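Local coordinates for protein hydrolase (Bacteroides thetaiotaomicron, PDB 2OBB) that is of uncharacterised function but binds magnesium and is probably a hydrolase of the haloacid dehalogenase (HAD) type, at residues A[29-37]-A[60-68]. Numbering follows the deposited sequence.
Sequences AVETLKLLQ and WCRARGLEF
Leu66 and Val30 bury more surface than any other residues where helix 29-38 packs against the turn that ends helix 51-62. Val30 divides its two methyls between separate targets. CG1, set anti to the backbone N (chi1 171°), lies 4.0 Å from Leu66 CB and also meets the Arg64 carbonyl. CG2 rests obliquely against the Trp60 ring, 4.0 Å from Trp60 CZ3. A beta-branched residue suits this place because both branches are used. Leu66 sends CD2 to within 3.8 Å of Leu33 CD1, and both leucines continue onto Leu43 of the central parallel sheet.

At the more open side of the contact the helix offers long polar side chains to backbone carbonyls. Lys34 bends at chi2 and chi3, laying its methylenes against Gly65 O and bringing NZ 3.1 Å from Arg64 O. Cutting the side chain back to an alanine here is likely to leave Arg64 O without its ammonium donor and uncover the carbonyl of Gly65, against which the methylenes lie. Gln37 extends beyond CG, and its NE2 donates to Glu67 O at 2.7 Å, the acceptor lying almost in the amide plane. Its OE1 accepts from a water that also donates to Gly65 O and accepts from Glu67 N, so both ends of the amide are used and its rotation is fixed.

Gly65, whose positive phi (70°) favours glycine, is the C' residue of a Schellman motif: Leu66 N bonds to Cys61 O and Gly65 N to Arg62 O. The contact ties the chain leading to strand 70-71 to the neighbouring helix, consistent with the Rossmann-like fold of HAD-type proteins, and its chemistry sets apolar packing beside a polar border whose Lys34 and Gln37 donate to main-chain carbonyls.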
ATOM      1  N   ALA A  29       7.317  16.412   4.725  1.00 53.50           N
ATOM      2  CA  ALA A  29       7.028  15.009   5.049  1.00 55.12           C
ATOM      3  C   ALA A  29       7.106  14.780   6.550  1.00 56.04           C
ATOM      4  O   ALA A  29       6.103  14.418   7.192  1.00 57.33           O
ATOM      5  CB  ALA A  29       7.977  14.036   4.265  1.00 54.70           C
ATOM      6  N   VAL A  30       8.286  15.052   7.118  1.00 56.77           N
ATOM      7  CA  VAL A  30       8.573  14.784   8.541  1.00 57.68           C
ATOM      8  C   VAL A  30       7.678  15.591   9.510  1.00 57.73           C
ATOM      9  O   VAL A  30       7.029  15.057  10.427  1.00 58.21           O
ATOM     10  CB  VAL A  30      10.031  15.070   8.885  1.00 57.23           C
ATOM     11  CG1 VAL A  30      10.201  14.994  10.383  1.00 57.63           C
ATOM     12  CG2 VAL A  30      10.940  14.077   8.192  1.00 57.54           C
ATOM     13  N   GLU A  31       7.635  16.881   9.281  1.00 57.10           N
ATOM     14  CA  GLU A  31       6.685  17.708   9.968  1.00 58.04           C
ATOM     15  C   GLU A  31       5.220  17.214   9.915  1.00 57.54           C
ATOM     16  O   GLU A  31       4.520  17.292  10.915  1.00 57.71           O
ATOM     17  CB  GLU A  31       6.824  19.123   9.438  1.00 57.88           C
ATOM     18  CG  GLU A  31       5.652  19.991   9.672  1.00 61.73           C
ATOM     19  CD  GLU A  31       5.908  21.385   9.154  1.00 67.80           C
ATOM     20  OE1 GLU A  31       7.116  21.751   9.040  1.00 68.97           O
ATOM     21  OE2 GLU A  31       4.907  22.091   8.853  1.00 69.76           O
ATOM     22  N   THR A  32       4.753  16.742   8.759  1.00 57.68           N
ATOM     23  CA  THR A  32       3.335  16.353   8.615  1.00 57.79           C
ATOM     24  C   THR A  32       3.094  15.067   9.415  1.00 58.59           C
ATOM     25  O   THR A  32       2.051  14.888  10.066  1.00 58.03           O
ATOM     26  CB  THR A  32       2.906  16.181   7.099  1.00 57.21           C
ATOM     27  OG1 THR A  32       3.137  17.415   6.395  1.00 57.45           O
ATOM     28  CG2 THR A  32       1.418  15.801   6.952  1.00 56.48           C
ATOM     29  N   LEU A  33       4.083  14.187   9.362  1.00 58.81           N
ATOM     30  CA  LEU A  33       4.011  12.945  10.078  1.00 59.94           C
ATOM     31  C   LEU A  33       4.011  13.226  11.586  1.00 60.62           C
ATOM     32  O   LEU A  33       3.211  12.651  12.333  1.00 60.44           O
ATOM     33  CB  LEU A  33       5.154  12.009   9.653  1.00 59.28           C
ATOM     34  CG  LEU A  33       5.028  11.334   8.284  1.00 59.42           C
ATOM     35  CD1 LEU A  33       6.354  10.635   7.857  1.00 56.60           C
ATOM     36  CD2 LEU A  33       3.870  10.345   8.272  1.00 59.62           C
ATOM     37  N   LYS A  34       4.866  14.145  12.031  1.00 61.55           N
ATOM     38  CA  LYS A  34       4.872  14.504  13.457  1.00 62.10           C
ATOM     39  C   LYS A  34       3.539  15.098  13.860  1.00 62.18           C
ATOM     40  O   LYS A  34       3.002  14.772  14.917  1.00 62.86           O
ATOM     41  CB  LYS A  34       6.012  15.437  13.803  1.00 61.92           C
ATOM     42  CG  LYS A  34       7.326  14.677  14.009  1.00 63.30           C
ATOM     43  CD  LYS A  34       8.505  15.436  13.453  1.00 66.19           C
ATOM     44  CE  LYS A  34       8.980  16.566  14.339  1.00 68.20           C
ATOM     45  NZ  LYS A  34      10.083  17.353  13.659  1.00 71.12           N
ATOM     46  N   LEU A  35       2.991  15.958  13.016  1.00 61.94           N
ATOM     47  CA  LEU A  35       1.666  16.487  13.289  1.00 62.44           C
ATOM     48  C   LEU A  35       0.677  15.338  13.458  1.00 61.98           C
ATOM     49  O   LEU A  35      -0.138  15.391  14.351  1.00 62.50           O
ATOM     50  CB  LEU A  35       1.209  17.474  12.213  1.00 62.35           C
ATOM     51  CG  LEU A  35      -0.123  18.193  12.400  1.00 65.09           C
ATOM     52  CD1 LEU A  35      -0.296  18.771  13.822  1.00 65.62           C
ATOM     53  CD2 LEU A  35      -0.179  19.307  11.367  1.00 66.98           C
ATOM     54  N   LEU A  36       0.760  14.300  12.621  1.00 61.82           N
ATOM     55  CA  LEU A  36      -0.156  13.134  12.728  1.00 61.54           C
ATOM     56  C   LEU A  36      -0.041  12.362  14.060  1.00 61.59           C
ATOM     57  O   LEU A  36      -1.042  11.985  14.657  1.00 60.30           O
ATOM     58  CB  LEU A  36       0.009  12.181  11.524  1.00 60.95           C
ATOM     59  CG  LEU A  36      -0.516  12.715  10.172  1.00 60.14           C
ATOM     60  CD1 LEU A  36      -0.072  11.841   9.009  1.00 56.63           C
ATOM     61  CD2 LEU A  36      -2.049  12.911  10.160  1.00 60.60           C
ATOM     62  N   GLN A  37       1.196  12.128  14.494  1.00 62.02           N
ATOM     63  CA  GLN A  37       1.498  11.626  15.837  1.00 63.05           C
ATOM     64  C   GLN A  37       0.915  12.470  16.964  1.00 63.38           C
ATOM     65  O   GLN A  37       0.377  11.911  17.923  1.00 63.47           O
ATOM     66  CB  GLN A  37       2.999  11.545  16.060  1.00 62.46           C
ATOM     67  CG  GLN A  37       3.657  10.547  15.233  1.00 61.60           C
ATOM     68  CD  GLN A  37       5.117  10.437  15.588  1.00 64.42           C
ATOM     69  OE1 GLN A  37       5.740  11.435  15.958  1.00 64.11           O
ATOM     70  NE2 GLN A  37       5.676   9.216  15.492  1.00 62.61           N
ATOM     71  N   TRP A  60      18.060   8.482  10.127  1.00 62.42           N
ATOM     72  CA  TRP A  60      17.785   9.699   9.383  1.00 61.99           C
ATOM     73  C   TRP A  60      16.477  10.329   9.907  1.00 62.93           C
ATOM     74  O   TRP A  60      16.384  11.553  10.083  1.00 62.54           O
ATOM     75  CB  TRP A  60      17.699   9.373   7.881  1.00 60.77           C
ATOM     76  CG  TRP A  60      17.477  10.560   7.011  1.00 59.86           C
ATOM     77  CD1 TRP A  60      18.426  11.282   6.331  1.00 58.28           C
ATOM     78  CD2 TRP A  60      16.214  11.204   6.753  1.00 57.40           C
ATOM     79  NE1 TRP A  60      17.825  12.337   5.658  1.00 59.00           N
ATOM     80  CE2 TRP A  60      16.469  12.305   5.894  1.00 58.23           C
ATOM     81  CE3 TRP A  60      14.908  10.968   7.179  1.00 58.60           C
ATOM     82  CZ2 TRP A  60      15.450  13.162   5.440  1.00 58.49           C
ATOM     83  CZ3 TRP A  60      13.875  11.817   6.709  1.00 59.02           C
ATOM     84  CH2 TRP A  60      14.167  12.906   5.859  1.00 58.58           C
ATOM     85  N   CYS A  61      15.479   9.492  10.187  1.00 63.61           N
ATOM     86  CA  CYS A  61      14.230  10.004  10.754  1.00 64.58           C
ATOM     87  C   CYS A  61      14.389  10.475  12.188  1.00 65.67           C
ATOM     88  O   CYS A  61      13.906  11.557  12.538  1.00 66.30           O
ATOM     89  CB  CYS A  61      13.107   8.983  10.661  1.00 64.31           C
ATOM     90  SG  CYS A  61      12.637   8.648   8.962  1.00 63.72           S
ATOM     91  N   ARG A  62      15.049   9.660  13.015  1.00 66.64           N
ATOM     92  CA  ARG A  62      15.301   9.997  14.423  1.00 67.14           C
ATOM     93  C   ARG A  62      15.972  11.368  14.557  1.00 66.84           C
ATOM     94  O   ARG A  62      15.590  12.175  15.403  1.00 66.73           O
ATOM     95  CB  ARG A  62      16.174   8.919  15.061  1.00 66.66           C
ATOM     96  CG  ARG A  62      16.596   9.225  16.484  1.00 68.83           C
ATOM     97  CD  ARG A  62      17.391   8.086  17.144  1.00 69.05           C
ATOM     98  NE  ARG A  62      16.632   6.828  17.155  1.00 72.49           N
ATOM     99  CZ  ARG A  62      16.965   5.724  16.474  1.00 74.12           C
ATOM    100  NH1 ARG A  62      16.180   4.651  16.570  1.00 73.75           N
ATOM    101  NH2 ARG A  62      18.080   5.673  15.717  1.00 72.72           N
ATOM    102  N   ALA A  63      16.958  11.629  13.699  1.00 66.62           N
ATOM    103  CA  ALA A  63      17.705  12.892  13.725  1.00 66.28           C
ATOM    104  C   ALA A  63      16.843  14.127  13.442  1.00 65.71           C
ATOM    105  O   ALA A  63      17.233  15.247  13.748  1.00 65.84           O
ATOM    106  CB  ALA A  63      18.868  12.822  12.759  1.00 66.30           C
ATOM    107  N   ARG A  64      15.676  13.909  12.844  1.00 65.46           N
ATOM    108  CA  ARG A  64      14.725  14.967  12.554  1.00 64.87           C
ATOM    109  C   ARG A  64      13.571  14.901  13.551  1.00 65.25           C
ATOM    110  O   ARG A  64      12.521  15.532  13.381  1.00 65.33           O
ATOM    111  CB  ARG A  64      14.253  14.840  11.105  1.00 64.30           C
ATOM    112  CG  ARG A  64      15.252  15.454  10.112  1.00 63.79           C
ATOM    113  CD  ARG A  64      15.295  14.780   8.748  1.00 60.33           C
ATOM    114  NE  ARG A  64      16.451  15.247   7.978  1.00 60.19           N
ATOM    115  CZ  ARG A  64      17.662  14.679   8.007  1.00 61.55           C
ATOM    116  NH1 ARG A  64      17.887  13.597   8.753  1.00 61.94           N
ATOM    117  NH2 ARG A  64      18.661  15.186   7.294  1.00 58.47           N
ATOM    118  N   GLY A  65      13.789  14.137  14.614  1.00 65.55           N
ATOM    119  CA  GLY A  65      12.804  13.988  15.674  1.00 65.92           C
ATOM    120  C   GLY A  65      11.582  13.209  15.261  1.00 66.39           C
ATOM    121  O   GLY A  65      10.501  13.416  15.824  1.00 66.88           O
ATOM    122  N   LEU A  66      11.741  12.333  14.263  1.00 66.39           N
ATOM    123  CA  LEU A  66      10.663  11.423  13.861  1.00 66.38           C
ATOM    124  C   LEU A  66      11.006   9.994  14.267  1.00 66.42           C
ATOM    125  O   LEU A  66      11.987   9.399  13.777  1.00 65.81           O
ATOM    126  CB  LEU A  66      10.341  11.525  12.353  1.00 66.10           C
ATOM    127  CG  LEU A  66       9.421  10.475  11.720  1.00 65.85           C
ATOM    128  CD1 LEU A  66       8.014  10.418  12.381  1.00 65.30           C
ATOM    129  CD2 LEU A  66       9.321  10.678  10.187  1.00 66.07           C
ATOM    130  N   GLU A  67      10.180   9.466  15.168  1.00 66.24           N
ATOM    131  CA  GLU A  67      10.362   8.138  15.747  1.00 66.34           C
ATOM    132  C   GLU A  67       9.101   7.336  15.550  1.00 65.45           C
ATOM    133  O   GLU A  67       7.990   7.858  15.742  1.00 66.19           O
ATOM    134  CB  GLU A  67      10.700   8.259  17.235  1.00 67.03           C
ATOM    135  CG  GLU A  67      11.965   7.527  17.607  1.00 70.37           C
ATOM    136  CD  GLU A  67      12.706   8.143  18.800  1.00 76.55           C
ATOM    137  OE1 GLU A  67      12.076   8.442  19.856  1.00 77.39           O
ATOM    138  OE2 GLU A  67      13.947   8.315  18.682  1.00 79.30           O
ATOM    139  N   PHE A  68       9.274   6.073  15.151  1.00 63.57           N
ATOM    140  CA  PHE A  68       8.166   5.224  14.737  1.00 62.25           C
ATOM    141  C   PHE A  68       7.606   4.353  15.856  1.00 61.58           C
ATOM    142  O   PHE A  68       8.355   3.901  16.725  1.00 60.78           O
ATOM    143  CB  PHE A  68       8.570   4.383  13.516  1.00 61.36           C
ATOM    144  CG  PHE A  68       8.781   5.211  12.295  1.00 60.15           C
ATOM    145  CD1 PHE A  68       7.687   5.691  11.578  1.00 59.21           C
ATOM    146  CD2 PHE A  68      10.063   5.576  11.900  1.00 59.74           C
ATOM    147  CE1 PHE A  68       7.884   6.498  10.475  1.00 58.30           C
ATOM    148  CE2 PHE A  68      10.266   6.387  10.801  1.00 58.70           C
ATOM    149  CZ  PHE A  68       9.179   6.840  10.093  1.00 58.92           C
TER
HETATM  150  O   HOH W   1       8.389  11.289  16.480  1.00 54.98           O